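PDB 5UBU: putative acetamidase/formamidase from Yersinia enterocolitica subsp. palearctica serotype O:3, which probably hydrolyses carbon-nitrogen bonds, other than peptide bonds, in linear amides. Local coordinates for residues F36-G41 / A63-I68; F83-N88 / G191-V196; E107-R112 / P168-L173; L185-H190 / I267-P272. One frame throughout, in Å; residues are numbered along the deposited sequence.

Contact 1 (F36-G41 / A63-I68); sequences FHYTIG and AFEGAI
E65 reaches across to Y38 and F36 with its CG trans to the backbone N (chi1 -161°) and the chain beyond extended, while Y38 turns its ring away from its own carbonyl carbon and beside its N (chi1 -71°). These two choices bring the phenol oxygen to the carboxylate. Y38 OH donates to E65 OE2 at 2.6 Å. The acceptor lies in the plane of the phenol ring, at its edge, but the hydroxyl meets the carboxylate from above, 57° out of its plane. The phenol oxygen also lies near E65 CB.

The other carboxylate oxygen, OE1, is linked to the backbone through a water. This water accepts from F36 N and donates to E65 OE1, both bonds being 2.8 Å long, and F36 CB stands 3.8 Å from E65 OE1. R61 forms a salt bridge with E65 OE1, which probably steadies the negative charge. Glutamate suits the place because its two oxygens can divide the work: OE2 takes the phenol while OE1 takes the water and R61. Y38 also packs on I179 of the second subunit.

E65 and G66 are the central pair of the turn from F64 to A67, both with positive phi, which glycine adopts readily. A67 N bonds back to F64 O at 3.1 Å, closing the arrangement: a type I' beta turn whose second residue hooks a loop to the chain leading into strand 39-40.

Contact 2 (F83-N88 / G191-V196); sequences FLNPQN and GGNMDV. With NA (sodium ion), chain H.
The sodium site built by N193, D195 and D220 is flanked by N85, whose amide touches that of N193. N193 OD1 binds the ion at 2.2 Å. D195 chelates it unevenly through both carboxylate oxygens, with D195 OD1 at 2.3 Å from the sodium and OD2 at 2.7 Å. A water stands farther off, 2.9 Å from the sodium, and D220 completes the set while also serving a second sodium with H222 and E236. N193 is the centre of an inverse gamma turn, and its CG lies trans to the backbone N (chi1 -169°), which carries the amide forward to the metal. Before it, G191 and G192 adopt backbone angles that a residue with a side chain could hardly take up, since its CB would collide with the carbonyl oxygen before it.

Between the two segments, N85 and N193 meet at about a right angle, their amide planes 74° apart. The two amide nitrogens, N85 ND2 and N193 ND2, are 3.2 Å from each other, and both are donors. Each has an acceptor of its own: S184 O for N85, L185 O for N193. The backbone of N85 is held too, since Q87 NE2 donates to N85 O at 3.0 Å and also bonds T172.

Asparagine suits position 193 because one amide offers an oxygen to the metal and an N-H to the carbonyl of L185. Sodium drawing on OD1 would probably polarise that amide and strengthen ND2 as a donor.

Contact 3 (E107-R112 / P168-L173); sequences ESMLPR and PHIGTL
M109, modelled as selenomethionine, touches P168 first with its CB, which lies 3.9 Å from P168 CB and equally near CG of the same ring. The compact apolar ring of a proline suits this spot at the root of the chain. Beyond CB the chain swings beside the backbone N (chi1 -70°), then runs straight through chi2 to SE, which rests against the backbone of H169, 3.6 Å from H169 CA.

Two sheets meet here. M109 belongs to strand 101-111, inside the nine-stranded sheet, where E107 and S108 together face T242 in a classic beta bulge; its partners lead into and form strand 169-175 of the seven-stranded sheet, and A221 and T241 also touch M109.

At SE the chain bends (chi3 69°), turning the terminal methyl toward I170. M109 CE comes to 3.5 Å from I170 CD1, methyl against methyl, and lies 3.6 Å from H169 O. In I170, CG1 beside its own N and a second bend at chi2 put CD1 near that methyl, and the residue also packs on I218. H169 offers only backbone to the chain of M109: its CB is directed away from strand 101-111, and the ring bonds Q225 through NE2 and meets the ring of H222.

Contact 4 (L185-H190 / I267-P272); sequences LTPDNH and IGSARP
P187 and S269 face each other, each with its CB directed at the opposing segment, whereas the CB of D188, next in the chain, is directed away. The proline presents one edge of its ring to the serine: P187 CB lies 3.6 Å from S269 OG, and P187 CG is 3.9 Å from the same oxygen. S269 CB sits over the following peptide, 4.1 Å from D188 N. With OG placed beside its own backbone N (chi1 -63°), the serine hydroxyl reaches a water that stands 2.7 Å from S269 OG and donates to D188 O at 2.6 Å. That hydroxyl also bonds T320 OG1, so a small polar residue suits a place where a proline edge, a water and a threonine all converge.

The carboxylate of D188 serves its own loop: N189 N donates to D188 OD1 at 2.7 Å through the anti lone pair, while D188 OD2 forms a salt bridge with K318. Farther along, R271 packs on R271 of the second subunit. The contact sets the short, weakly bonded strand 187-188 of the seven-stranded sheet against strand 263-270 of the nine-stranded one, with a water bridging between, an arrangement consistent with two sheets packed against each other.

From the N terminus, contact 1 closes first, bringing the loop after strand 55-59 back to residues 36-41 before contact 2 opens. Contact 2 then spans from 83-88 to 191-196, and contact 3 is nested within that long loop, joining strand 101-111 of the nine-stranded sheet to strand 169-175 of the seven-stranded one. Contact 4 opens at 185-190, ahead of the second half of contact 2, and closes at 267-272, so these two cross. Contact 2 is the hub: backbone bonds link it to contact 1 through A63 and H37 and to contact 3 through L173, while L185 joins it to contact 4. Contacts 3 and 4 tie the same two sheets at separate places.

Contact 1 (F36-G41 / A63-I68)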
loop_
_atom_site.group_PDB
_atom_site.type_symbol
_atom_site.label_atom_id
_atom_site.label_comp_id
_atom_site.label_asym_id
_atom_site.label_seq_id
_atom_site.Cartn_x
_atom_site.Cartn_y
_atom_site.Cartn_z
ATOM N N PHE B 36 20.520 21.387 18.907
ATOM C CA PHE B 36 19.355 21.101 18.091
ATOM C C PHE B 36 19.019 19.630 18.271
ATOM O O PHE B 36 19.918 18.820 18.506
ATOM C CB PHE B 36 19.645 21.446 16.641
ATOM C CG PHE B 36 19.760 22.919 16.388
ATOM C CD1 PHE B 36 20.895 23.614 16.779
ATOM C CD2 PHE B 36 18.730 23.613 15.762
ATOM C CE1 PHE B 36 20.994 24.976 16.568
ATOM C CE2 PHE B 36 18.831 24.974 15.536
ATOM C CZ PHE B 36 19.964 25.656 15.941
ATOM N N HIS B 37 17.736 19.277 18.166
ATOM C CA HIS B 37 17.317 17.882 18.378
ATOM C C HIS B 37 16.876 17.142 17.141
ATOM O O HIS B 37 16.296 17.726 16.221
ATOM C CB HIS B 37 16.193 17.798 19.420
ATOM C CG HIS B 37 16.516 18.481 20.712
ATOM N ND1 HIS B 37 15.973 19.701 21.055
ATOM C CD2 HIS B 37 17.353 18.140 21.724
ATOM C CE1 HIS B 37 16.441 20.069 22.234
ATOM N NE2 HIS B 37 17.282 19.141 22.660
ATOM N N TYR B 38 17.147 15.837 17.161
ATOM C CA TYR B 38 16.783 14.910 16.090
ATOM C C TYR B 38 15.652 13.955 16.509
ATOM O O TYR B 38 15.324 13.014 15.777
ATOM C CB TYR B 38 18.022 14.158 15.586
ATOM C CG TYR B 38 18.950 15.068 14.816
ATOM C CD1 TYR B 38 18.778 15.252 13.442
ATOM C CD2 TYR B 38 19.979 15.765 15.452
ATOM C CE1 TYR B 38 19.613 16.091 12.719
ATOM C CE2 TYR B 38 20.819 16.601 14.732
ATOM C CZ TYR B 38 20.627 16.762 13.362
ATOM O OH TYR B 38 21.441 17.590 12.629
ATOM N N THR B 39 15.077 14.200 17.690
ATOM C CA THR B 39 13.936 13.431 18.189
ATOM C C THR B 39 13.007 14.432 18.888
ATOM O O THR B 39 13.464 15.352 19.562
ATOM C CB THR B 39 14.334 12.235 19.091
ATOM O OG1 THR B 39 13.189 11.403 19.310
ATOM C CG2 THR B 39 14.915 12.693 20.425
ATOM N N ILE B 40 11.706 14.251 18.690
ATOM C CA ILE B 40 10.668 15.136 19.227
ATOM C C ILE B 40 9.839 14.418 20.287
ATOM O O ILE B 40 9.062 13.519 19.974
ATOM C CB ILE B 40 9.793 15.627 18.063
ATOM C CG1 ILE B 40 10.668 16.472 17.126
ATOM C CG2 ILE B 40 8.590 16.413 18.573
ATOM C CD1 ILE B 40 10.070 16.729 15.760
ATOM N N GLY B 41 10.014 14.834 21.539
ATOM C CA GLY B 41 9.315 14.222 22.665
ATOM C C GLY B 41 9.370 15.066 23.935
ATOM O O GLY B 41 9.768 16.231 23.906
ATOM N N ALA B 63 18.310 21.251 6.818
ATOM C CA ALA B 63 18.099 19.827 7.078
ATOM C C ALA B 63 19.368 19.003 7.328
ATOM O O ALA B 63 19.296 17.943 7.958
ATOM C CB ALA B 63 17.325 19.213 5.929
ATOM N N PHE B 64 20.511 19.487 6.856
ATOM C CA PHE B 64 21.787 18.774 7.010
ATOM C C PHE B 64 22.659 19.360 8.125
ATOM O O PHE B 64 23.784 18.912 8.338
ATOM C CB PHE B 64 22.550 18.813 5.674
ATOM C CG PHE B 64 21.674 18.553 4.474
ATOM C CD1 PHE B 64 21.114 17.290 4.273
ATOM C CD2 PHE B 64 21.389 19.568 3.557
ATOM C CE1 PHE B 64 20.295 17.046 3.176
ATOM C CE2 PHE B 64 20.572 19.320 2.470
ATOM C CZ PHE B 64 20.020 18.062 2.278
ATOM N N GLU B 65 22.105 20.333 8.846
ATOM C CA GLU B 65 22.790 21.053 9.930
ATOM C C GLU B 65 24.141 21.600 9.437
ATOM O O GLU B 65 25.164 21.462 10.096
ATOM C CB GLU B 65 22.915 20.185 11.202
ATOM C CG GLU B 65 23.190 21.010 12.458
ATOM C CD GLU B 65 23.138 20.234 13.764
ATOM O OE1 GLU B 65 22.914 20.884 14.815
ATOM O OE2 GLU B 65 23.304 18.996 13.747
ATOM N N GLY B 66 24.110 22.207 8.249
ATOM C CA GLY B 66 25.283 22.797 7.614
ATOM C C GLY B 66 26.400 21.851 7.186
ATOM O O GLY B 66 27.481 22.307 6.798
ATOM N N ALA B 67 26.142 20.542 7.215
ATOM C CA ALA B 67 27.167 19.554 6.848
ATOM C C ALA B 67 27.544 19.573 5.374
ATOM O O ALA B 67 28.638 19.127 5.014
ATOM C CB ALA B 67 26.717 18.157 7.241
ATOM N N ILE B 68 26.644 20.080 4.530
ATOM C CA ILE B 68 26.880 20.153 3.087
ATOM C C ILE B 68 27.060 21.607 2.657
ATOM O O ILE B 68 26.215 22.451 2.931
ATOM C CB ILE B 68 25.738 19.466 2.305
ATOM C CG1 ILE B 68 25.684 17.986 2.684
ATOM C CG2 ILE B 68 25.950 19.591 0.805
ATOM C CD1 ILE B 68 24.599 17.204 1.982
HETATM O O HOH W 1 22.876 20.795 17.580
#

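Contact 2 (F83-N88 / G191-V196)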
loop_
_atom_site.group_PDB
_atom_site.type_symbol
_atom_site.label_atom_id
_atom_site.label_comp_id
_atom_site.label_asym_id
_atom_site.label_seq_id
_atom_site.Cartn_x
_atom_site.Cartn_y
_atom_site.Cartn_z
ATOM N N PHE B 83 19.140 10.897 10.662
ATOM C CA PHE B 83 19.505 12.153 11.324
ATOM C C PHE B 83 19.569 13.364 10.389
ATOM O O PHE B 83 20.640 13.800 9.975
ATOM C CB PHE B 83 20.817 12.011 12.109
ATOM C CG PHE B 83 20.755 10.992 13.213
ATOM C CD1 PHE B 83 20.342 11.360 14.483
ATOM C CD2 PHE B 83 21.118 9.661 12.986
ATOM C CE1 PHE B 83 20.288 10.423 15.509
ATOM C CE2 PHE B 83 21.068 8.723 14.005
ATOM C CZ PHE B 83 20.648 9.103 15.269
ATOM N N LEU B 84 18.385 13.868 10.059
ATOM C CA LEU B 84 18.201 15.065 9.258
ATOM C C LEU B 84 17.195 15.929 10.010
ATOM O O LEU B 84 16.540 15.467 10.950
ATOM C CB LEU B 84 17.645 14.755 7.868
ATOM C CG LEU B 84 18.510 14.015 6.836
ATOM C CD1 LEU B 84 17.724 13.879 5.536
ATOM C CD2 LEU B 84 19.828 14.754 6.589
ATOM N N ASN B 85 17.080 17.181 9.595
ATOM C CA ASN B 85 16.132 18.123 10.185
ATOM C C ASN B 85 16.405 18.447 11.666
ATOM O O ASN B 85 15.614 18.096 12.541
ATOM C CB ASN B 85 14.683 17.621 10.007
ATOM C CG ASN B 85 14.344 17.283 8.567
ATOM O OD1 ASN B 85 15.003 17.737 7.627
ATOM N ND2 ASN B 85 13.301 16.481 8.387
ATOM N N PRO B 86 17.541 19.108 11.950
ATOM C CA PRO B 86 17.826 19.515 13.324
ATOM C C PRO B 86 16.704 20.444 13.790
ATOM O O PRO B 86 16.362 21.392 13.079
ATOM C CB PRO B 86 19.147 20.274 13.195
ATOM C CG PRO B 86 19.203 20.696 11.771
ATOM C CD PRO B 86 18.606 19.541 11.037
ATOM N N GLN B 87 16.150 20.172 14.970
ATOM C CA GLN B 87 15.011 20.942 15.485
ATOM C C GLN B 87 15.280 22.009 16.522
ATOM O O GLN B 87 16.089 21.811 17.420
ATOM C CB GLN B 87 14.001 19.968 16.132
ATOM C CG GLN B 87 13.415 18.950 15.171
ATOM C CD GLN B 87 12.560 19.597 14.105
ATOM O OE1 GLN B 87 11.596 20.320 14.406
ATOM N NE2 GLN B 87 12.881 19.311 12.848
ATOM N N ASN B 88 14.597 23.143 16.366
ATOM C CA ASN B 88 14.611 24.209 17.367
ATOM C C ASN B 88 13.515 23.800 18.344
ATOM O O ASN B 88 12.529 23.170 17.944
ATOM C CB ASN B 88 14.298 25.577 16.763
ATOM C CG ASN B 88 15.512 26.244 16.182
ATOM O OD1 ASN B 88 15.691 26.293 14.976
ATOM N ND2 ASN B 88 16.385 26.730 17.055
ATOM N N GLY B 191 2.272 16.226 14.257
ATOM C CA GLY B 191 2.815 17.132 13.254
ATOM C C GLY B 191 4.056 16.423 12.730
ATOM O O GLY B 191 3.964 15.315 12.193
ATOM N N GLY B 192 5.213 17.058 12.877
ATOM C CA GLY B 192 6.473 16.453 12.453
ATOM C C GLY B 192 6.918 16.860 11.063
ATOM O O GLY B 192 6.563 17.938 10.582
ATOM N N ASN B 193 7.692 15.979 10.425
ATOM C CA ASN B 193 8.242 16.207 9.087
ATOM C C ASN B 193 7.163 15.964 8.025
ATOM O O ASN B 193 7.204 14.986 7.271
ATOM C CB ASN B 193 9.451 15.283 8.871
ATOM C CG ASN B 193 10.240 15.619 7.624
ATOM O OD1 ASN B 193 10.214 16.749 7.148
ATOM N ND2 ASN B 193 10.978 14.645 7.112
HETATM N N MSE B 194 6.207 16.883 7.970
HETATM C CA MSE B 194 5.082 16.790 7.041
HETATM C C MSE B 194 5.416 17.210 5.635
HETATM O O MSE B 194 4.857 16.675 4.683
HETATM C CB MSE B 194 3.955 17.689 7.544
HETATM C CG MSE B 194 3.434 17.234 8.904
HETATM SE SE MSE B 194 2.137 18.532 9.604
HETATM C CE MSE B 194 3.339 20.040 9.994
ATOM N N ASP B 195 6.313 18.178 5.494
ATOM C CA ASP B 195 6.706 18.693 4.185
ATOM C C ASP B 195 5.477 19.049 3.328
ATOM O O ASP B 195 5.322 18.569 2.213
ATOM C CB ASP B 195 7.616 17.697 3.457
ATOM C CG ASP B 195 8.947 17.457 4.169
ATOM O OD1 ASP B 195 9.412 18.324 4.945
ATOM O OD2 ASP B 195 9.551 16.391 3.921
ATOM N N VAL B 196 4.597 19.872 3.889
ATOM C CA VAL B 196 3.398 20.342 3.202
ATOM C C VAL B 196 3.698 21.788 2.797
ATOM O O VAL B 196 3.815 22.652 3.670
ATOM C CB VAL B 196 2.151 20.273 4.114
ATOM C CG1 VAL B 196 0.951 20.946 3.453
ATOM C CG2 VAL B 196 1.825 18.829 4.455
HETATM NA NA NA H . 11.465 17.535 5.463
HETATM O O HOH W 2 12.300 15.241 3.877
#

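Contact 3 (E107-R112 / P168-L173)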
loop_
_atom_site.group_PDB
_atom_site.type_symbol
_atom_site.label_atom_id
_atom_site.label_comp_id
_atom_site.label_asym_id
_atom_site.label_seq_id
_atom_site.Cartn_x
_atom_site.Cartn_y
_atom_site.Cartn_z
ATOM N N GLU B 107 4.509 34.295 10.240
ATOM C CA GLU B 107 4.418 35.646 9.696
ATOM C C GLU B 107 5.300 35.830 8.488
ATOM O O GLU B 107 4.865 36.382 7.472
ATOM C CB GLU B 107 4.847 36.699 10.721
ATOM C CG GLU B 107 3.989 36.809 11.966
ATOM C CD GLU B 107 4.431 37.944 12.859
ATOM O OE1 GLU B 107 3.900 38.067 13.989
ATOM O OE2 GLU B 107 5.326 38.712 12.442
ATOM N N SER B 108 6.549 35.387 8.625
ATOM C CA SER B 108 7.544 35.542 7.585
ATOM C C SER B 108 8.694 34.550 7.695
ATOM O O SER B 108 8.946 33.974 8.759
ATOM C CB SER B 108 8.109 36.958 7.660
ATOM O OG SER B 108 8.655 37.209 8.942
HETATM N N MSE B 109 9.390 34.373 6.572
HETATM C CA MSE B 109 10.527 33.465 6.472
HETATM C C MSE B 109 11.515 34.078 5.519
HETATM O O MSE B 109 11.199 34.301 4.349
HETATM C CB MSE B 109 10.063 32.109 5.951
HETATM C CG MSE B 109 9.233 31.354 6.977
HETATM SE SE MSE B 109 8.766 29.580 6.269
HETATM C CE MSE B 109 10.557 28.770 6.283
ATOM N N LEU B 110 12.710 34.380 6.015
ATOM C CA LEU B 110 13.761 34.981 5.191
ATOM C C LEU B 110 15.005 34.102 5.247
ATOM O O LEU B 110 15.197 33.375 6.224
ATOM C CB LEU B 110 14.111 36.380 5.707
ATOM C CG LEU B 110 12.967 37.400 5.789
ATOM C CD1 LEU B 110 13.434 38.680 6.455
ATOM C CD2 LEU B 110 12.374 37.659 4.407
ATOM N N PRO B 111 15.842 34.135 4.195
ATOM C CA PRO B 111 17.068 33.333 4.238
ATOM C C PRO B 111 18.042 33.952 5.226
ATOM O O PRO B 111 18.116 35.175 5.331
ATOM C CB PRO B 111 17.595 33.384 2.798
ATOM C CG PRO B 111 16.928 34.553 2.166
ATOM C CD PRO B 111 15.633 34.779 2.884
ATOM N N ARG B 112 18.763 33.103 5.950
ATOM C CA ARG B 112 19.703 33.543 6.972
ATOM C C ARG B 112 21.142 33.379 6.506
ATOM O O ARG B 112 21.470 32.410 5.826
ATOM C CB ARG B 112 19.440 32.734 8.248
ATOM C CG ARG B 112 20.133 33.251 9.500
ATOM C CD ARG B 112 19.565 32.585 10.740
ATOM N NE ARG B 112 19.782 31.141 10.756
ATOM C CZ ARG B 112 20.855 30.523 11.266
ATOM N NH1 ARG B 112 21.839 31.203 11.847
ATOM N NH2 ARG B 112 20.930 29.192 11.218
ATOM N N PRO B 168 8.640 30.053 0.501
ATOM C CA PRO B 168 9.121 29.312 1.652
ATOM C C PRO B 168 8.025 28.699 2.522
ATOM O O PRO B 168 6.881 29.159 2.507
ATOM C CB PRO B 168 9.876 30.375 2.445
ATOM C CG PRO B 168 9.095 31.615 2.178
ATOM C CD PRO B 168 8.687 31.507 0.736
ATOM N N HIS B 169 8.394 27.644 3.243
ATOM C CA HIS B 169 7.488 26.960 4.163
ATOM C C HIS B 169 8.301 26.081 5.092
ATOM O O HIS B 169 9.447 25.731 4.796
ATOM C CB HIS B 169 6.461 26.108 3.427
ATOM C CG HIS B 169 7.059 24.993 2.634
ATOM N ND1 HIS B 169 7.522 25.170 1.348
ATOM C CD2 HIS B 169 7.263 23.688 2.934
ATOM C CE1 HIS B 169 7.998 24.027 0.892
ATOM N NE2 HIS B 169 7.850 23.107 1.832
ATOM N N ILE B 170 7.691 25.727 6.215
ATOM C CA ILE B 170 8.316 24.883 7.219
ATOM C C ILE B 170 8.007 23.417 6.948
ATOM O O ILE B 170 6.857 23.028 6.789
ATOM C CB ILE B 170 7.841 25.288 8.632
ATOM C CG1 ILE B 170 8.361 26.692 8.989
ATOM C CG2 ILE B 170 8.297 24.284 9.682
ATOM C CD1 ILE B 170 9.871 26.798 9.106
ATOM N N GLY B 171 9.056 22.611 6.899
ATOM C CA GLY B 171 8.930 21.183 6.656
ATOM C C GLY B 171 8.579 20.424 7.919
ATOM O O GLY B 171 7.768 19.507 7.872
ATOM N N THR B 172 9.196 20.800 9.038
ATOM C CA THR B 172 8.947 20.147 10.328
ATOM C C THR B 172 8.395 21.107 11.378
ATOM O O THR B 172 9.111 21.961 11.877
ATOM C CB THR B 172 10.225 19.503 10.923
ATOM O OG1 THR B 172 11.218 20.511 11.153
ATOM C CG2 THR B 172 10.790 18.429 9.997
ATOM N N LEU B 173 7.117 20.955 11.693
ATOM C CA LEU B 173 6.445 21.763 12.704
ATOM C C LEU B 173 5.710 20.750 13.576
ATOM O O LEU B 173 4.884 19.990 13.083
ATOM C CB LEU B 173 5.474 22.759 12.069
ATOM C CG LEU B 173 4.788 23.725 13.043
ATOM C CD1 LEU B 173 5.823 24.582 13.774
ATOM C CD2 LEU B 173 3.770 24.608 12.331
#

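Contact 4 (L185-H190 / I267-P272)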
loop_
_atom_site.group_PDB
_atom_site.type_symbol
_atom_site.label_atom_id
_atom_site.label_comp_id
_atom_site.label_asym_id
_atom_site.label_seq_id
_atom_site.Cartn_x
_atom_site.Cartn_y
_atom_site.Cartn_z
ATOM N N LEU B 185 12.566 13.036 11.325
ATOM C CA LEU B 185 12.328 12.734 9.921
ATOM C C LEU B 185 10.897 12.238 9.693
ATOM O O LEU B 185 10.430 12.208 8.555
ATOM C CB LEU B 185 13.310 11.664 9.446
ATOM C CG LEU B 185 13.427 11.457 7.928
ATOM C CD1 LEU B 185 14.056 12.682 7.288
ATOM C CD2 LEU B 185 14.252 10.230 7.597
ATOM N N THR B 186 10.198 11.886 10.769
ATOM C CA THR B 186 8.847 11.334 10.682
ATOM C C THR B 186 7.667 12.272 11.045
ATOM O O THR B 186 7.716 12.954 12.066
ATOM C CB THR B 186 8.740 10.107 11.628
ATOM O OG1 THR B 186 9.736 9.137 11.286
ATOM C CG2 THR B 186 7.370 9.456 11.543
ATOM N N PRO B 187 6.622 12.321 10.189
ATOM C CA PRO B 187 5.404 13.061 10.501
ATOM C C PRO B 187 4.405 12.077 11.101
ATOM O O PRO B 187 4.434 10.886 10.762
ATOM C CB PRO B 187 4.905 13.513 9.143
ATOM C CG PRO B 187 5.363 12.451 8.212
ATOM C CD PRO B 187 6.652 11.912 8.771
ATOM N N ASP B 188 3.525 12.553 11.978
ATOM C CA ASP B 188 2.548 11.663 12.607
ATOM C C ASP B 188 1.386 12.528 13.127
ATOM O O ASP B 188 1.142 13.613 12.592
ATOM C CB ASP B 188 3.264 10.862 13.715
ATOM C CG ASP B 188 2.611 9.531 14.012
ATOM O OD1 ASP B 188 1.355 9.449 14.081
ATOM O OD2 ASP B 188 3.389 8.568 14.204
ATOM N N ASN B 189 0.669 12.064 14.149
ATOM C CA ASN B 189 -0.464 12.844 14.695
ATOM C C ASN B 189 -0.064 14.048 15.559
ATOM O O ASN B 189 -0.927 14.756 16.084
ATOM C CB ASN B 189 -1.454 11.930 15.447
ATOM C CG ASN B 189 -0.838 11.209 16.639
ATOM O OD1 ASN B 189 0.120 11.666 17.253
ATOM N ND2 ASN B 189 -1.424 10.087 16.985
ATOM N N HIS B 190 1.240 14.251 15.698
ATOM C CA HIS B 190 1.796 15.353 16.480
ATOM C C HIS B 190 2.360 16.445 15.569
ATOM O O HIS B 190 2.857 17.465 16.053
ATOM C CB HIS B 190 2.933 14.820 17.349
ATOM C CG HIS B 190 4.173 14.481 16.579
ATOM N ND1 HIS B 190 4.201 13.511 15.602
ATOM C CD2 HIS B 190 5.436 14.961 16.664
ATOM C CE1 HIS B 190 5.417 13.425 15.096
ATOM N NE2 HIS B 190 6.189 14.293 15.724
ATOM N N ILE B 267 -4.540 17.446 7.963
ATOM C CA ILE B 267 -3.286 16.824 7.542
ATOM C C ILE B 267 -3.080 15.444 8.148
ATOM O O ILE B 267 -2.845 15.321 9.337
ATOM C CB ILE B 267 -2.100 17.731 7.923
ATOM C CG1 ILE B 267 -2.299 19.127 7.307
ATOM C CG2 ILE B 267 -0.779 17.114 7.467
ATOM C CD1 ILE B 267 -1.285 20.164 7.742
ATOM N N GLY B 268 -3.156 14.417 7.312
ATOM C CA GLY B 268 -2.968 13.039 7.754
ATOM C C GLY B 268 -1.628 12.500 7.300
ATOM O O GLY B 268 -1.140 12.880 6.237
ATOM N N SER B 269 -1.035 11.609 8.092
ATOM C CA SER B 269 0.257 11.021 7.745
ATOM C C SER B 269 0.273 9.529 7.998
ATOM O O SER B 269 -0.079 9.087 9.081
ATOM C CB SER B 269 1.386 11.690 8.533
ATOM O OG SER B 269 1.491 13.055 8.206
ATOM N N ALA B 270 0.708 8.763 6.997
ATOM C CA ALA B 270 0.778 7.299 7.092
ATOM C C ALA B 270 1.303 6.651 5.806
ATOM O O ALA B 270 1.700 7.332 4.864
ATOM C CB ALA B 270 -0.614 6.739 7.404
ATOM N N ARG B 271 1.341 5.321 5.829
ATOM C CA ARG B 271 1.678 4.490 4.678
ATOM C C ARG B 271 0.683 3.333 4.741
ATOM O O ARG B 271 0.413 2.835 5.838
ATOM C CB ARG B 271 3.092 3.925 4.705
ATOM C CG ARG B 271 4.206 4.934 4.544
ATOM C CD ARG B 271 5.501 4.215 4.185
ATOM N NE ARG B 271 6.609 5.144 3.950
ATOM C CZ ARG B 271 7.773 4.821 3.378
ATOM N NH1 ARG B 271 7.998 3.586 2.936
ATOM N NH2 ARG B 271 8.712 5.756 3.213
ATOM N N PRO B 272 0.134 2.883 3.609
ATOM C CA PRO B 272 0.419 3.417 2.277
ATOM C C PRO B 272 -0.214 4.795 2.065
ATOM O O PRO B 272 -0.910 5.298 2.956
ATOM C CB PRO B 272 -0.160 2.357 1.355
ATOM C CG PRO B 272 -1.294 1.781 2.132
ATOM C CD PRO B 272 -0.865 1.798 3.568
HETATM O O HOH W 3 0.545 14.585 10.232
#